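Local coordinates for reticulocyte binding protein (Streptococcus agalactiae COH1, PDB 3FAW) that probably hydrolyses the alpha-1,6-glucosidic links of pullulan and of branched alpha-glucans as a secreted, cell-wall-attached streptococcal pullulanase, at residues Asp633-Val638 and Lys654-Phe659; Ile582-Asn587 and Lys646-Glu651; Thr333-Ser338 and Arg628-Asp633; Leu578-Ala583 and Gly624-Leu629. All blocks are in the same frame, centred on the assembly; numbering follows the deposited sequence.

Contact 1 (Asp633-Val638 and Lys654-Phe659); sequences DYMTKV and KEYPYF
Y656 N donates a hydrogen bond to M635 O over 2.7 Å, reaching the oxygen from above the carbonyl plane. A second bond joins V638 N to Y658 OH (2.9 Å), the nitrogen lying at the edge of the tyrosine ring and in its plane, where a phenol oxygen can accept; tyrosine suits the place because its hydroxyl sits far enough from the backbone to cross to the opposite loop. A water bridges the segments, donating to Y634 O at 2.8 Å and accepting from Y658 N. Y656 CA also turns its C-H toward Y634 O, 3.5 Å away.

In a Met-aromatic contact, M635 SD stands over one face of the Y656 ring, 4.0 Å from its centroid and 16° off the normal. M635 starts with CG anti to the backbone N (chi1 177°), then bends at chi2 and chi3, which folds the thioether back across the ring while SD also lies alongside the aliphatic part of E655. P657, rigid and without an N-H, puts CD 3.4 Å from Y634 O, and Y634 CB rests against Y658 CD2.

The contact therefore draws its polar cohesion largely from backbone groups, with the Y658 hydroxyl and one water bridging where the two backbones do not pair directly, and a polarisable sulfur lying over one face of Y656 near the protein surface.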
loop_
_atom_site.group_PDB
_atom_site.type_symbol
_atom_site.label_atom_id
_atom_site.label_comp_id
_atom_site.label_asym_id
_atom_site.label_seq_id
_atom_site.Cartn_x
_atom_site.Cartn_y
_atom_site.Cartn_z
ATOM N N ASP A 633 -25.352 -8.410 -20.544
ATOM C CA ASP A 633 -26.286 -8.827 -19.493
ATOM C C ASP A 633 -26.672 -7.668 -18.572
ATOM O O ASP A 633 -27.675 -7.743 -17.864
ATOM C CB ASP A 633 -25.699 -9.980 -18.671
ATOM C CG ASP A 633 -25.438 -11.231 -19.511
ATOM O OD1 ASP A 633 -26.191 -11.479 -20.477
ATOM O OD2 ASP A 633 -24.479 -11.969 -19.200
ATOM N N TYR A 634 -25.871 -6.604 -18.580
ATOM C CA TYR A 634 -26.159 -5.400 -17.803
ATOM C C TYR A 634 -26.274 -4.170 -18.711
ATOM O O TYR A 634 -25.753 -3.096 -18.401
ATOM C CB TYR A 634 -25.091 -5.213 -16.728
ATOM C CG TYR A 634 -24.952 -6.429 -15.836
ATOM C CD1 TYR A 634 -25.864 -6.671 -14.814
ATOM C CD2 TYR A 634 -23.924 -7.348 -16.030
ATOM C CE1 TYR A 634 -25.748 -7.787 -13.998
ATOM C CE2 TYR A 634 -23.800 -8.470 -15.223
ATOM C CZ TYR A 634 -24.715 -8.684 -14.208
ATOM O OH TYR A 634 -24.597 -9.796 -13.403
ATOM N N MET A 635 -26.969 -4.348 -19.834
ATOM C CA MET A 635 -27.314 -3.249 -20.742
ATOM C C MET A 635 -28.230 -2.249 -20.032
ATOM O O MET A 635 -28.143 -1.048 -20.264
ATOM C CB MET A 635 -27.997 -3.799 -22.003
ATOM C CG MET A 635 -28.476 -2.753 -23.019
ATOM S SD MET A 635 -27.157 -1.893 -23.900
ATOM C CE MET A 635 -26.462 -3.231 -24.873
ATOM N N THR A 636 -29.106 -2.759 -19.172
ATOM C CA THR A 636 -30.020 -1.923 -18.402
ATOM C C THR A 636 -30.095 -2.413 -16.958
ATOM O O THR A 636 -29.667 -3.529 -16.648
ATOM C CB THR A 636 -31.439 -1.911 -19.018
ATOM O OG1 THR A 636 -31.969 -3.243 -19.048
ATOM C CG2 THR A 636 -31.408 -1.349 -20.439
ATOM N N LYS A 637 -30.637 -1.566 -16.088
ATOM C CA LYS A 637 -30.746 -1.857 -14.659
ATOM C C LYS A 637 -31.384 -3.223 -14.415
ATOM O O LYS A 637 -32.436 -3.523 -14.970
ATOM C CB LYS A 637 -31.575 -0.769 -13.964
ATOM C CG LYS A 637 -31.676 -0.908 -12.445
ATOM C CD LYS A 637 -32.776 -0.019 -11.886
ATOM C CE LYS A 637 -32.845 -0.095 -10.367
ATOM N NZ LYS A 637 -33.077 -1.485 -9.874
ATOM N N VAL A 638 -30.736 -4.041 -13.588
ATOM C CA VAL A 638 -31.254 -5.364 -13.228
ATOM C C VAL A 638 -31.791 -5.363 -11.798
ATOM O O VAL A 638 -31.699 -4.357 -11.089
ATOM C CB VAL A 638 -30.179 -6.468 -13.387
ATOM C CG1 VAL A 638 -29.665 -6.505 -14.821
ATOM C CG2 VAL A 638 -29.037 -6.265 -12.398
ATOM N N LYS A 654 -28.727 5.306 -19.745
ATOM C CA LYS A 654 -29.706 4.481 -20.453
ATOM C C LYS A 654 -29.140 3.102 -20.798
ATOM O O LYS A 654 -29.749 2.076 -20.483
ATOM C CB LYS A 654 -30.162 5.181 -21.736
ATOM C CG LYS A 654 -30.812 6.538 -21.510
ATOM C CD LYS A 654 -31.394 7.093 -22.805
ATOM C CE LYS A 654 -32.064 8.439 -22.588
ATOM N NZ LYS A 654 -31.080 9.506 -22.271
ATOM N N GLU A 655 -27.982 3.092 -21.456
ATOM C CA GLU A 655 -27.305 1.850 -21.829
ATOM C C GLU A 655 -26.014 1.654 -21.013
ATOM O O GLU A 655 -25.164 2.546 -20.956
ATOM C CB GLU A 655 -27.029 1.830 -23.340
ATOM C CG GLU A 655 -28.315 1.735 -24.179
ATOM C CD GLU A 655 -28.080 1.670 -25.682
ATOM O OE1 GLU A 655 -26.910 1.625 -26.122
ATOM O OE2 GLU A 655 -29.081 1.658 -26.431
ATOM N N TYR A 656 -25.899 0.482 -20.382
ATOM C CA TYR A 656 -24.775 0.125 -19.497
ATOM C C TYR A 656 -24.636 1.078 -18.302
ATOM O O TYR A 656 -23.692 1.866 -18.247
ATOM C CB TYR A 656 -23.454 0.070 -20.272
ATOM C CG TYR A 656 -23.444 -0.868 -21.459
ATOM C CD1 TYR A 656 -23.625 -2.239 -21.293
ATOM C CD2 TYR A 656 -23.226 -0.385 -22.746
ATOM C CE1 TYR A 656 -23.599 -3.100 -22.382
ATOM C CE2 TYR A 656 -23.201 -1.237 -23.840
ATOM C CZ TYR A 656 -23.387 -2.592 -23.653
ATOM O OH TYR A 656 -23.361 -3.440 -24.736
ATOM N N PRO A 657 -25.573 1.003 -17.336
ATOM C CA PRO A 657 -25.615 1.956 -16.224
ATOM C C PRO A 657 -24.712 1.638 -15.023
ATOM O O PRO A 657 -24.583 2.479 -14.127
ATOM C CB PRO A 657 -27.081 1.902 -15.798
ATOM C CG PRO A 657 -27.484 0.493 -16.061
ATOM C CD PRO A 657 -26.668 0.017 -17.242
ATOM N N TYR A 658 -24.100 0.453 -15.000
ATOM C CA TYR A 658 -23.283 0.017 -13.858
ATOM C C TYR A 658 -21.797 0.336 -14.046
ATOM O O TYR A 658 -21.230 0.099 -15.110
ATOM C CB TYR A 658 -23.475 -1.480 -13.599
ATOM C CG TYR A 658 -24.870 -1.846 -13.132
ATOM C CD1 TYR A 658 -25.248 -1.672 -11.804
ATOM C CD2 TYR A 658 -25.810 -2.368 -14.018
ATOM C CE1 TYR A 658 -26.531 -2.013 -11.368
ATOM C CE2 TYR A 658 -27.093 -2.710 -13.596
ATOM C CZ TYR A 658 -27.446 -2.530 -12.268
ATOM O OH TYR A 658 -28.714 -2.862 -11.842
ATOM N N PHE A 659 -21.188 0.882 -12.993
ATOM C CA PHE A 659 -19.768 1.233 -12.967
ATOM C C PHE A 659 -19.116 0.546 -11.761
ATOM O O PHE A 659 -19.688 0.518 -10.672
ATOM C CB PHE A 659 -19.586 2.753 -12.852
ATOM C CG PHE A 659 -20.170 3.540 -14.008
ATOM C CD1 PHE A 659 -19.341 4.168 -14.925
ATOM C CD2 PHE A 659 -21.545 3.669 -14.161
ATOM C CE1 PHE A 659 -19.872 4.903 -15.980
ATOM C CE2 PHE A 659 -22.085 4.397 -15.213
ATOM C CZ PHE A 659 -21.248 5.014 -16.126
HETATM O O HOH W 1 -23.650 -1.827 -17.017
#

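Contact 2 (Ile582-Asn587 and Lys646-Glu651); sequences IAKSIN and KATLIE
A Schellman motif ends helix 578-586 here, and the last turn of that helix lies against strand 647-649 and the residues following it. N587, with positive phi, is the C-prime residue; the motif's bonds run from K588 N to A583 O and, weakly, from N587 N to K584 O.

K584 makes the main link. Its ammonium meets L649 O almost head-on, NZ to O 2.7 Å with a C=O...N angle of 172°, and forms a weaker salt bridge to E651 OE1 at 3.3 Å. Lysine fits because a long aliphatic stem precedes the charge: a chi1 of 169° sends the stem off on the far side from its own nitrogen, a bend at chi2 redirects it, and it then runs straight to the carbonyl. Along the way K584 CB touches I650 CG1 at 3.7 Å, and K584 CD packs on T648 CG2 at 4.0 Å. I650, branched at CB, also sends CG2 to within 4.1 Å of A583 O. The carboxylate beside the ammonium probably favours its charged form.

Strand 647-649 is held on its other flank by strand 658-660, its antiparallel partner, and I650 reaches F659 there. Behind the helix, I582 and A583 pack against I597 of helix 590-609.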
loop_
_atom_site.group_PDB
_atom_site.type_symbol
_atom_site.label_atom_id
_atom_site.label_comp_id
_atom_site.label_asym_id
_atom_site.label_seq_id
_atom_site.Cartn_x
_atom_site.Cartn_y
_atom_site.Cartn_z
ATOM N N ILE A 582 -17.733 11.441 -10.484
ATOM C CA ILE A 582 -18.302 12.715 -10.931
ATOM C C ILE A 582 -19.641 12.494 -11.640
ATOM O O ILE A 582 -20.621 13.166 -11.329
ATOM C CB ILE A 582 -17.330 13.490 -11.851
ATOM C CG1 ILE A 582 -16.206 14.113 -11.019
ATOM C CG2 ILE A 582 -18.069 14.582 -12.630
ATOM C CD1 ILE A 582 -15.046 14.651 -11.843
ATOM N N ALA A 583 -19.679 11.544 -12.575
ATOM C CA ALA A 583 -20.899 11.223 -13.324
ATOM C C ALA A 583 -22.010 10.710 -12.408
ATOM O O ALA A 583 -23.188 11.037 -12.601
ATOM C CB ALA A 583 -20.601 10.198 -14.416
ATOM N N LYS A 584 -21.625 9.902 -11.421
ATOM C CA LYS A 584 -22.557 9.408 -10.406
ATOM C C LYS A 584 -23.065 10.539 -9.518
ATOM O O LYS A 584 -24.262 10.621 -9.238
ATOM C CB LYS A 584 -21.888 8.331 -9.539
ATOM C CG LYS A 584 -22.675 7.930 -8.287
ATOM C CD LYS A 584 -24.028 7.318 -8.620
ATOM C CE LYS A 584 -24.791 6.928 -7.358
ATOM N NZ LYS A 584 -26.101 6.291 -7.672
ATOM N N SER A 585 -22.152 11.408 -9.087
ATOM C CA SER A 585 -22.485 12.478 -8.139
ATOM C C SER A 585 -23.465 13.504 -8.709
ATOM O O SER A 585 -24.378 13.945 -8.010
ATOM C CB SER A 585 -21.214 13.168 -7.646
ATOM O OG SER A 585 -20.419 12.267 -6.885
ATOM N N ILE A 586 -23.274 13.871 -9.973
ATOM C CA ILE A 586 -24.197 14.775 -10.676
ATOM C C ILE A 586 -25.365 14.031 -11.337
ATOM O O ILE A 586 -26.296 14.666 -11.838
ATOM C CB ILE A 586 -23.465 15.636 -11.755
ATOM C CG1 ILE A 586 -23.006 14.783 -12.944
ATOM C CG2 ILE A 586 -22.288 16.376 -11.136
ATOM C CD1 ILE A 586 -22.151 15.533 -13.959
ATOM N N ASN A 587 -25.304 12.698 -11.347
ATOM C CA ASN A 587 -26.310 11.847 -11.992
ATOM C C ASN A 587 -26.536 12.194 -13.468
ATOM O O ASN A 587 -27.637 12.578 -13.869
ATOM C CB ASN A 587 -27.640 11.883 -11.218
ATOM C CG ASN A 587 -28.642 10.842 -11.721
ATOM O OD1 ASN A 587 -29.829 11.133 -11.898
ATOM N ND2 ASN A 587 -28.160 9.630 -11.968
ATOM N N LYS A 646 -19.729 -5.591 -6.881
ATOM C CA LYS A 646 -18.930 -4.381 -6.654
ATOM C C LYS A 646 -19.212 -3.266 -7.664
ATOM O O LYS A 646 -18.301 -2.527 -8.058
ATOM C CB LYS A 646 -17.434 -4.730 -6.654
ATOM C CG LYS A 646 -17.019 -5.757 -5.595
ATOM C CD LYS A 646 -17.263 -5.250 -4.178
ATOM C CE LYS A 646 -16.680 -6.197 -3.136
ATOM N NZ LYS A 646 -16.917 -5.699 -1.754
ATOM N N ALA A 647 -20.482 -3.132 -8.045
ATOM C CA ALA A 647 -20.910 -2.176 -9.066
ATOM C C ALA A 647 -21.800 -1.081 -8.480
ATOM O O ALA A 647 -22.514 -1.298 -7.497
ATOM C CB ALA A 647 -21.644 -2.897 -10.178
ATOM N N THR A 648 -21.746 0.093 -9.100
ATOM C CA THR A 648 -22.548 1.242 -8.688
ATOM C C THR A 648 -23.424 1.676 -9.860
ATOM O O THR A 648 -22.931 1.866 -10.972
ATOM C CB THR A 648 -21.647 2.415 -8.239
ATOM O OG1 THR A 648 -20.975 2.061 -7.023
ATOM C CG2 THR A 648 -22.462 3.692 -8.023
ATOM N N LEU A 649 -24.716 1.832 -9.593
ATOM C CA LEU A 649 -25.693 2.234 -10.598
ATOM C C LEU A 649 -25.754 3.753 -10.704
ATOM O O LEU A 649 -25.877 4.447 -9.695
ATOM C CB LEU A 649 -27.079 1.698 -10.223
ATOM C CG LEU A 649 -28.251 1.967 -11.178
ATOM C CD1 LEU A 649 -28.140 1.132 -12.459
ATOM C CD2 LEU A 649 -29.573 1.689 -10.464
ATOM N N ILE A 650 -25.658 4.259 -11.929
ATOM C CA ILE A 650 -25.961 5.658 -12.223
ATOM C C ILE A 650 -27.318 5.683 -12.929
ATOM O O ILE A 650 -27.448 5.221 -14.064
ATOM C CB ILE A 650 -24.878 6.314 -13.113
ATOM C CG1 ILE A 650 -23.580 6.512 -12.327
ATOM C CG2 ILE A 650 -25.344 7.678 -13.617
ATOM C CD1 ILE A 650 -22.958 5.251 -11.801
ATOM N N GLU A 651 -28.319 6.222 -12.238
ATOM C CA GLU A 651 -29.712 6.160 -12.682
ATOM C C GLU A 651 -29.965 6.828 -14.039
ATOM O O GLU A 651 -30.819 6.376 -14.795
ATOM C CB GLU A 651 -30.643 6.778 -11.622
ATOM C CG GLU A 651 -30.909 5.887 -10.401
ATOM C CD GLU A 651 -29.822 5.953 -9.330
ATOM O OE1 GLU A 651 -28.806 6.661 -9.523
ATOM O OE2 GLU A 651 -29.989 5.286 -8.285
#

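Contact 3 (Thr333-Ser338 and Arg628-Asp633); sequences TAYTSS and RLLNPD
Y335 O takes the one direct hydrogen bond between these loops, from N631 ND2 at 2.8 Å. The N-H...O angle of 168° makes it nearly straight, and the oxygen lies close to the amide plane of N631, although the donor is tilted from the carbonyl plane of Y335. Asparagine suits the position because its two amide atoms do separate work: ND2 reaches across, while OD1 accepts from D633 N (2.9 Å) on an in-plane lone pair, forming an Asx turn. That second bond helps fix the rotation of the amide.

L630 CB sits squarely above the Y335 ring, 3.6 Å from the centroid and 2° off the normal, a CH-pi contact. L630 runs alongside Y335 in the same direction, and an extended chi2 (174°) carries its CD1 out to Y335 OH at 3.6 Å. L629 CD1 meets Y335 O at 3.5 Å and also packs on Y335 CB. L629 and L630 are each the centre of an inverse gamma turn; helix 668-671 touches Y335 through A669 and I670.

T336 OG1 is hydrogen-bonded to N340 ND2, and N340 is a ligand of a bound calcium ion, so the loop next to this contact carries a metal site. One amide thus both shapes its own turn and satisfies a carbonyl of the opposite loop, while L630 offers hydrocarbon to the aromatic face and L629 to the tyrosine backbone and CB.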
loop_
_atom_site.group_PDB
_atom_site.type_symbol
_atom_site.label_atom_id
_atom_site.label_comp_id
_atom_site.label_asym_id
_atom_site.label_seq_id
_atom_site.Cartn_x
_atom_site.Cartn_y
_atom_site.Cartn_z
ATOM N N THR A 333 -11.411 -10.602 -21.864
ATOM C CA THR A 333 -11.992 -9.618 -22.782
ATOM C C THR A 333 -13.453 -9.293 -22.472
ATOM O O THR A 333 -13.944 -8.225 -22.848
ATOM C CB THR A 333 -11.889 -10.112 -24.229
ATOM O OG1 THR A 333 -12.588 -11.356 -24.357
ATOM C CG2 THR A 333 -10.431 -10.306 -24.621
ATOM N N ALA A 334 -14.147 -10.214 -21.807
ATOM C CA ALA A 334 -15.498 -9.953 -21.320
ATOM C C ALA A 334 -15.440 -8.966 -20.159
ATOM O O ALA A 334 -14.486 -8.974 -19.373
ATOM C CB ALA A 334 -16.169 -11.247 -20.882
ATOM N N TYR A 335 -16.452 -8.110 -20.062
ATOM C CA TYR A 335 -16.560 -7.165 -18.951
ATOM C C TYR A 335 -17.227 -7.853 -17.764
ATOM O O TYR A 335 -18.447 -8.041 -17.752
ATOM C CB TYR A 335 -17.361 -5.927 -19.357
ATOM C CG TYR A 335 -16.630 -5.000 -20.303
ATOM C CD1 TYR A 335 -16.097 -3.797 -19.856
ATOM C CD2 TYR A 335 -16.475 -5.326 -21.648
ATOM C CE1 TYR A 335 -15.430 -2.936 -20.725
ATOM C CE2 TYR A 335 -15.808 -4.474 -22.525
ATOM C CZ TYR A 335 -15.288 -3.284 -22.056
ATOM O OH TYR A 335 -14.626 -2.440 -22.913
ATOM N N THR A 336 -16.413 -8.235 -16.780
ATOM C CA THR A 336 -16.888 -8.882 -15.555
ATOM C C THR A 336 -16.197 -8.267 -14.341
ATOM O O THR A 336 -15.119 -7.685 -14.462
ATOM C CB THR A 336 -16.606 -10.402 -15.565
ATOM O OG1 THR A 336 -15.197 -10.633 -15.702
ATOM C CG2 THR A 336 -17.345 -11.085 -16.708
ATOM N N SER A 337 -16.818 -8.400 -13.174
ATOM C CA SER A 337 -16.267 -7.839 -11.940
ATOM C C SER A 337 -15.866 -8.911 -10.920
ATOM O O SER A 337 -15.571 -8.600 -9.767
ATOM C CB SER A 337 -17.271 -6.863 -11.325
ATOM O OG SER A 337 -18.501 -7.505 -11.052
ATOM N N SER A 338 -15.846 -10.168 -11.355
ATOM C CA SER A 338 -15.506 -11.290 -10.487
ATOM C C SER A 338 -14.948 -12.450 -11.301
ATOM O O SER A 338 -15.198 -12.551 -12.502
ATOM C CB SER A 338 -16.747 -11.769 -9.722
ATOM O OG SER A 338 -17.112 -10.848 -8.706
ATOM N N ARG A 628 -16.670 1.358 -16.505
ATOM C CA ARG A 628 -18.059 1.053 -16.843
ATOM C C ARG A 628 -18.187 -0.409 -17.271
ATOM O O ARG A 628 -17.350 -0.917 -18.015
ATOM C CB ARG A 628 -18.564 1.969 -17.969
ATOM C CG ARG A 628 -20.097 2.006 -18.097
ATOM C CD ARG A 628 -20.567 2.346 -19.505
ATOM N NE ARG A 628 -20.437 3.765 -19.841
ATOM C CZ ARG A 628 -21.434 4.583 -20.192
ATOM N NH1 ARG A 628 -22.693 4.163 -20.264
ATOM N NH2 ARG A 628 -21.164 5.850 -20.477
ATOM N N LEU A 629 -19.241 -1.072 -16.797
ATOM C CA LEU A 629 -19.479 -2.483 -17.087
ATOM C C LEU A 629 -20.226 -2.628 -18.417
ATOM O O LEU A 629 -21.461 -2.654 -18.453
ATOM C CB LEU A 629 -20.269 -3.127 -15.940
ATOM C CG LEU A 629 -20.416 -4.652 -15.918
ATOM C CD1 LEU A 629 -19.077 -5.336 -15.673
ATOM C CD2 LEU A 629 -21.428 -5.060 -14.858
ATOM N N LEU A 630 -19.461 -2.716 -19.505
ATOM C CA LEU A 630 -20.009 -2.894 -20.856
ATOM C C LEU A 630 -20.313 -4.366 -21.152
ATOM O O LEU A 630 -19.824 -4.930 -22.137
ATOM C CB LEU A 630 -19.035 -2.344 -21.906
ATOM C CG LEU A 630 -18.700 -0.854 -21.830
ATOM C CD1 LEU A 630 -17.616 -0.503 -22.843
ATOM C CD2 LEU A 630 -19.940 -0.008 -22.068
ATOM N N ASN A 631 -21.133 -4.972 -20.296
ATOM C CA ASN A 631 -21.559 -6.359 -20.446
ATOM C C ASN A 631 -23.010 -6.384 -20.926
ATOM O O ASN A 631 -23.865 -5.754 -20.300
ATOM C CB ASN A 631 -21.434 -7.082 -19.104
ATOM C CG ASN A 631 -21.639 -8.583 -19.216
ATOM O OD1 ASN A 631 -22.712 -9.050 -19.600
ATOM N ND2 ASN A 631 -20.613 -9.348 -18.862
ATOM N N PRO A 632 -23.297 -7.103 -22.036
ATOM C CA PRO A 632 -24.666 -7.222 -22.568
ATOM C C PRO A 632 -25.729 -7.601 -21.532
ATOM O O PRO A 632 -26.874 -7.155 -21.637
ATOM C CB PRO A 632 -24.541 -8.337 -23.612
ATOM C CG PRO A 632 -23.130 -8.280 -24.057
ATOM C CD PRO A 632 -22.325 -7.835 -22.870
ATOM N N ASP A 633 -25.352 -8.410 -20.544
ATOM C CA ASP A 633 -26.286 -8.827 -19.493
ATOM C C ASP A 633 -26.672 -7.668 -18.572
ATOM O O ASP A 633 -27.675 -7.743 -17.864
ATOM C CB ASP A 633 -25.699 -9.980 -18.671
ATOM C CG ASP A 633 -25.438 -11.231 -19.511
ATOM O OD1 ASP A 633 -26.191 -11.479 -20.477
ATOM O OD2 ASP A 633 -24.479 -11.969 -19.200
#

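Contact 4 (Leu578-Ala583 and Gly624-Leu629); sequences LHDVIA and GRTKRL
D580 receives two bonds across the contact, one on each carboxylate oxygen. T626 OG1 donates to D580 OD1 at 2.6 Å and K627 N to D580 OD2 at 2.8 Å, the latter almost straight (170°), and both use syn lone pairs. A second donor reaches OD1 on its anti side: H579 ND1, 3.0 Å away, with the oxygen in the imidazole plane. Three donors thus hold the buried carboxylate, which probably helps to keep it ionised. Aspartate is short enough to bring both oxygens to the loop while staying close to its helix. A chi1 of 174° turns the imidazole of H579 away from its own N, beside T626, and H579 CB touches R625 O at 3.5 Å.

The helix belongs to the catalytic TIM barrel of the alpha-amylase family: it follows barrel strand 566-568, and the loop follows strand 614-618, the eighth. G624 has positive phi, at backbone angles where a side chain would strike the preceding carbonyl; its own oxygen lies 3.6 Å from H579 CB.

Water 2 accepts from H579 N at 3.0 Å and donates to R625 O, which also takes a bond from T577 OG1. The long side chains find partners elsewhere: R625 bonds S619 O and forms a salt bridge with D277, while K627 NZ meets S663 OG.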
loop_
_atom_site.group_PDB
_atom_site.type_symbol
_atom_site.label_atom_id
_atom_site.label_comp_id
_atom_site.label_asym_id
_atom_site.label_seq_id
_atom_site.Cartn_x
_atom_site.Cartn_y
_atom_site.Cartn_z
ATOM N N LEU A 578 -12.245 8.912 -10.736
ATOM C CA LEU A 578 -12.646 10.316 -10.666
ATOM C C LEU A 578 -13.744 10.658 -11.679
ATOM O O LEU A 578 -14.690 11.372 -11.354
ATOM C CB LEU A 578 -11.431 11.230 -10.887
ATOM C CG LEU A 578 -11.677 12.734 -10.738
ATOM C CD1 LEU A 578 -12.375 13.045 -9.417
ATOM C CD2 LEU A 578 -10.361 13.493 -10.874
ATOM N N HIS A 579 -13.609 10.150 -12.899
ATOM C CA HIS A 579 -14.622 10.339 -13.942
ATOM C C HIS A 579 -15.975 9.748 -13.529
ATOM O O HIS A 579 -17.011 10.421 -13.594
ATOM C CB HIS A 579 -14.151 9.685 -15.244
ATOM C CG HIS A 579 -15.174 9.700 -16.335
ATOM N ND1 HIS A 579 -16.113 8.703 -16.486
ATOM C CD2 HIS A 579 -15.405 10.588 -17.331
ATOM C CE1 HIS A 579 -16.883 8.981 -17.525
ATOM N NE2 HIS A 579 -16.473 10.118 -18.056
ATOM N N ASP A 580 -15.947 8.490 -13.097
ATOM C CA ASP A 580 -17.163 7.743 -12.786
ATOM C C ASP A 580 -17.900 8.281 -11.557
ATOM O O ASP A 580 -19.131 8.286 -11.526
ATOM C CB ASP A 580 -16.848 6.253 -12.597
ATOM C CG ASP A 580 -16.388 5.572 -13.886
ATOM O OD1 ASP A 580 -16.510 6.150 -14.985
ATOM O OD2 ASP A 580 -15.908 4.429 -13.795
ATOM N N VAL A 581 -17.153 8.727 -10.551
ATOM C CA VAL A 581 -17.753 9.285 -9.332
ATOM C C VAL A 581 -18.357 10.671 -9.597
ATOM O O VAL A 581 -19.378 11.030 -9.015
ATOM C CB VAL A 581 -16.737 9.341 -8.162
ATOM C CG1 VAL A 581 -15.718 10.471 -8.363
ATOM C CG2 VAL A 581 -17.462 9.493 -6.836
ATOM N N ILE A 582 -17.733 11.441 -10.484
ATOM C CA ILE A 582 -18.302 12.715 -10.931
ATOM C C ILE A 582 -19.641 12.494 -11.640
ATOM O O ILE A 582 -20.621 13.166 -11.329
ATOM C CB ILE A 582 -17.330 13.490 -11.851
ATOM C CG1 ILE A 582 -16.206 14.113 -11.019
ATOM C CG2 ILE A 582 -18.069 14.582 -12.630
ATOM C CD1 ILE A 582 -15.046 14.651 -11.843
ATOM N N ALA A 583 -19.679 11.544 -12.575
ATOM C CA ALA A 583 -20.899 11.223 -13.324
ATOM C C ALA A 583 -22.010 10.710 -12.408
ATOM O O ALA A 583 -23.188 11.037 -12.601
ATOM C CB ALA A 583 -20.601 10.198 -14.416
ATOM N N GLY A 624 -9.334 10.793 -17.577
ATOM C CA GLY A 624 -10.740 10.496 -17.265
ATOM C C GLY A 624 -11.087 9.022 -17.407
ATOM O O GLY A 624 -12.121 8.660 -17.978
ATOM N N ARG A 625 -10.220 8.181 -16.852
ATOM C CA ARG A 625 -10.372 6.730 -16.866
ATOM C C ARG A 625 -11.720 6.276 -16.297
ATOM O O ARG A 625 -12.210 6.828 -15.305
ATOM C CB ARG A 625 -9.221 6.110 -16.064
ATOM C CG ARG A 625 -9.209 4.597 -15.965
ATOM C CD ARG A 625 -7.956 4.149 -15.228
ATOM N NE ARG A 625 -7.995 2.737 -14.878
ATOM C CZ ARG A 625 -6.974 2.053 -14.367
ATOM N NH1 ARG A 625 -5.810 2.642 -14.128
ATOM N NH2 ARG A 625 -7.124 0.763 -14.092
ATOM N N THR A 626 -12.303 5.261 -16.930
ATOM C CA THR A 626 -13.609 4.734 -16.532
ATOM C C THR A 626 -13.568 3.222 -16.324
ATOM O O THR A 626 -12.762 2.515 -16.948
ATOM C CB THR A 626 -14.699 5.058 -17.590
ATOM O OG1 THR A 626 -15.988 4.679 -17.087
ATOM C CG2 THR A 626 -14.425 4.319 -18.891
ATOM N N LYS A 627 -14.454 2.742 -15.452
ATOM C CA LYS A 627 -14.623 1.312 -15.193
ATOM C C LYS A 627 -16.082 0.894 -15.402
ATOM O O LYS A 627 -16.653 0.159 -14.590
ATOM C CB LYS A 627 -14.157 0.967 -13.772
ATOM C CG LYS A 627 -12.675 1.217 -13.541
ATOM C CD LYS A 627 -12.222 0.825 -12.138
ATOM C CE LYS A 627 -10.728 1.088 -11.965
ATOM N NZ LYS A 627 -10.239 0.902 -10.569
ATOM N N ARG A 628 -16.670 1.358 -16.505
ATOM C CA ARG A 628 -18.059 1.053 -16.843
ATOM C C ARG A 628 -18.187 -0.409 -17.271
ATOM O O ARG A 628 -17.350 -0.917 -18.015
ATOM C CB ARG A 628 -18.564 1.969 -17.969
ATOM C CG ARG A 628 -20.097 2.006 -18.097
ATOM C CD ARG A 628 -20.567 2.346 -19.505
ATOM N NE ARG A 628 -20.437 3.765 -19.841
ATOM C CZ ARG A 628 -21.434 4.583 -20.192
ATOM N NH1 ARG A 628 -22.693 4.163 -20.264
ATOM N NH2 ARG A 628 -21.164 5.850 -20.477
ATOM N N LEU A 629 -19.241 -1.072 -16.797
ATOM C CA LEU A 629 -19.479 -2.483 -17.087
ATOM C C LEU A 629 -20.226 -2.628 -18.417
ATOM O O LEU A 629 -21.461 -2.654 -18.453
ATOM C CB LEU A 629 -20.269 -3.127 -15.940
ATOM C CG LEU A 629 -20.416 -4.652 -15.918
ATOM C CD1 LEU A 629 -19.077 -5.336 -15.673
ATOM C CD2 LEU A 629 -21.428 -5.060 -14.858
HETATM O O HOH W 2 -10.978 9.120 -13.947
#

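In the fold
From the N terminus, contact 3 starts first, when the 333-338 loop, after the second barrel strand, is met some 290 residues later by 628-633. Inside that span, contacts 4 and 2 start from the same helix, sharing I582 and A583, and contact 2 closes later, so it crosses contact 3. Contacts 3 and 4 end on overlapping parts of one loop, sharing R628 and L629. Contact 1, the shortest closure, opens at D633 and crosses contact 2 as strand 658-660 pairs with 647-649. Contact 1 folds the long segment after the eighth barrel strand on itself, contacts 2 and 4 tie it to the helix after the seventh, and contact 3 to the loop after the second.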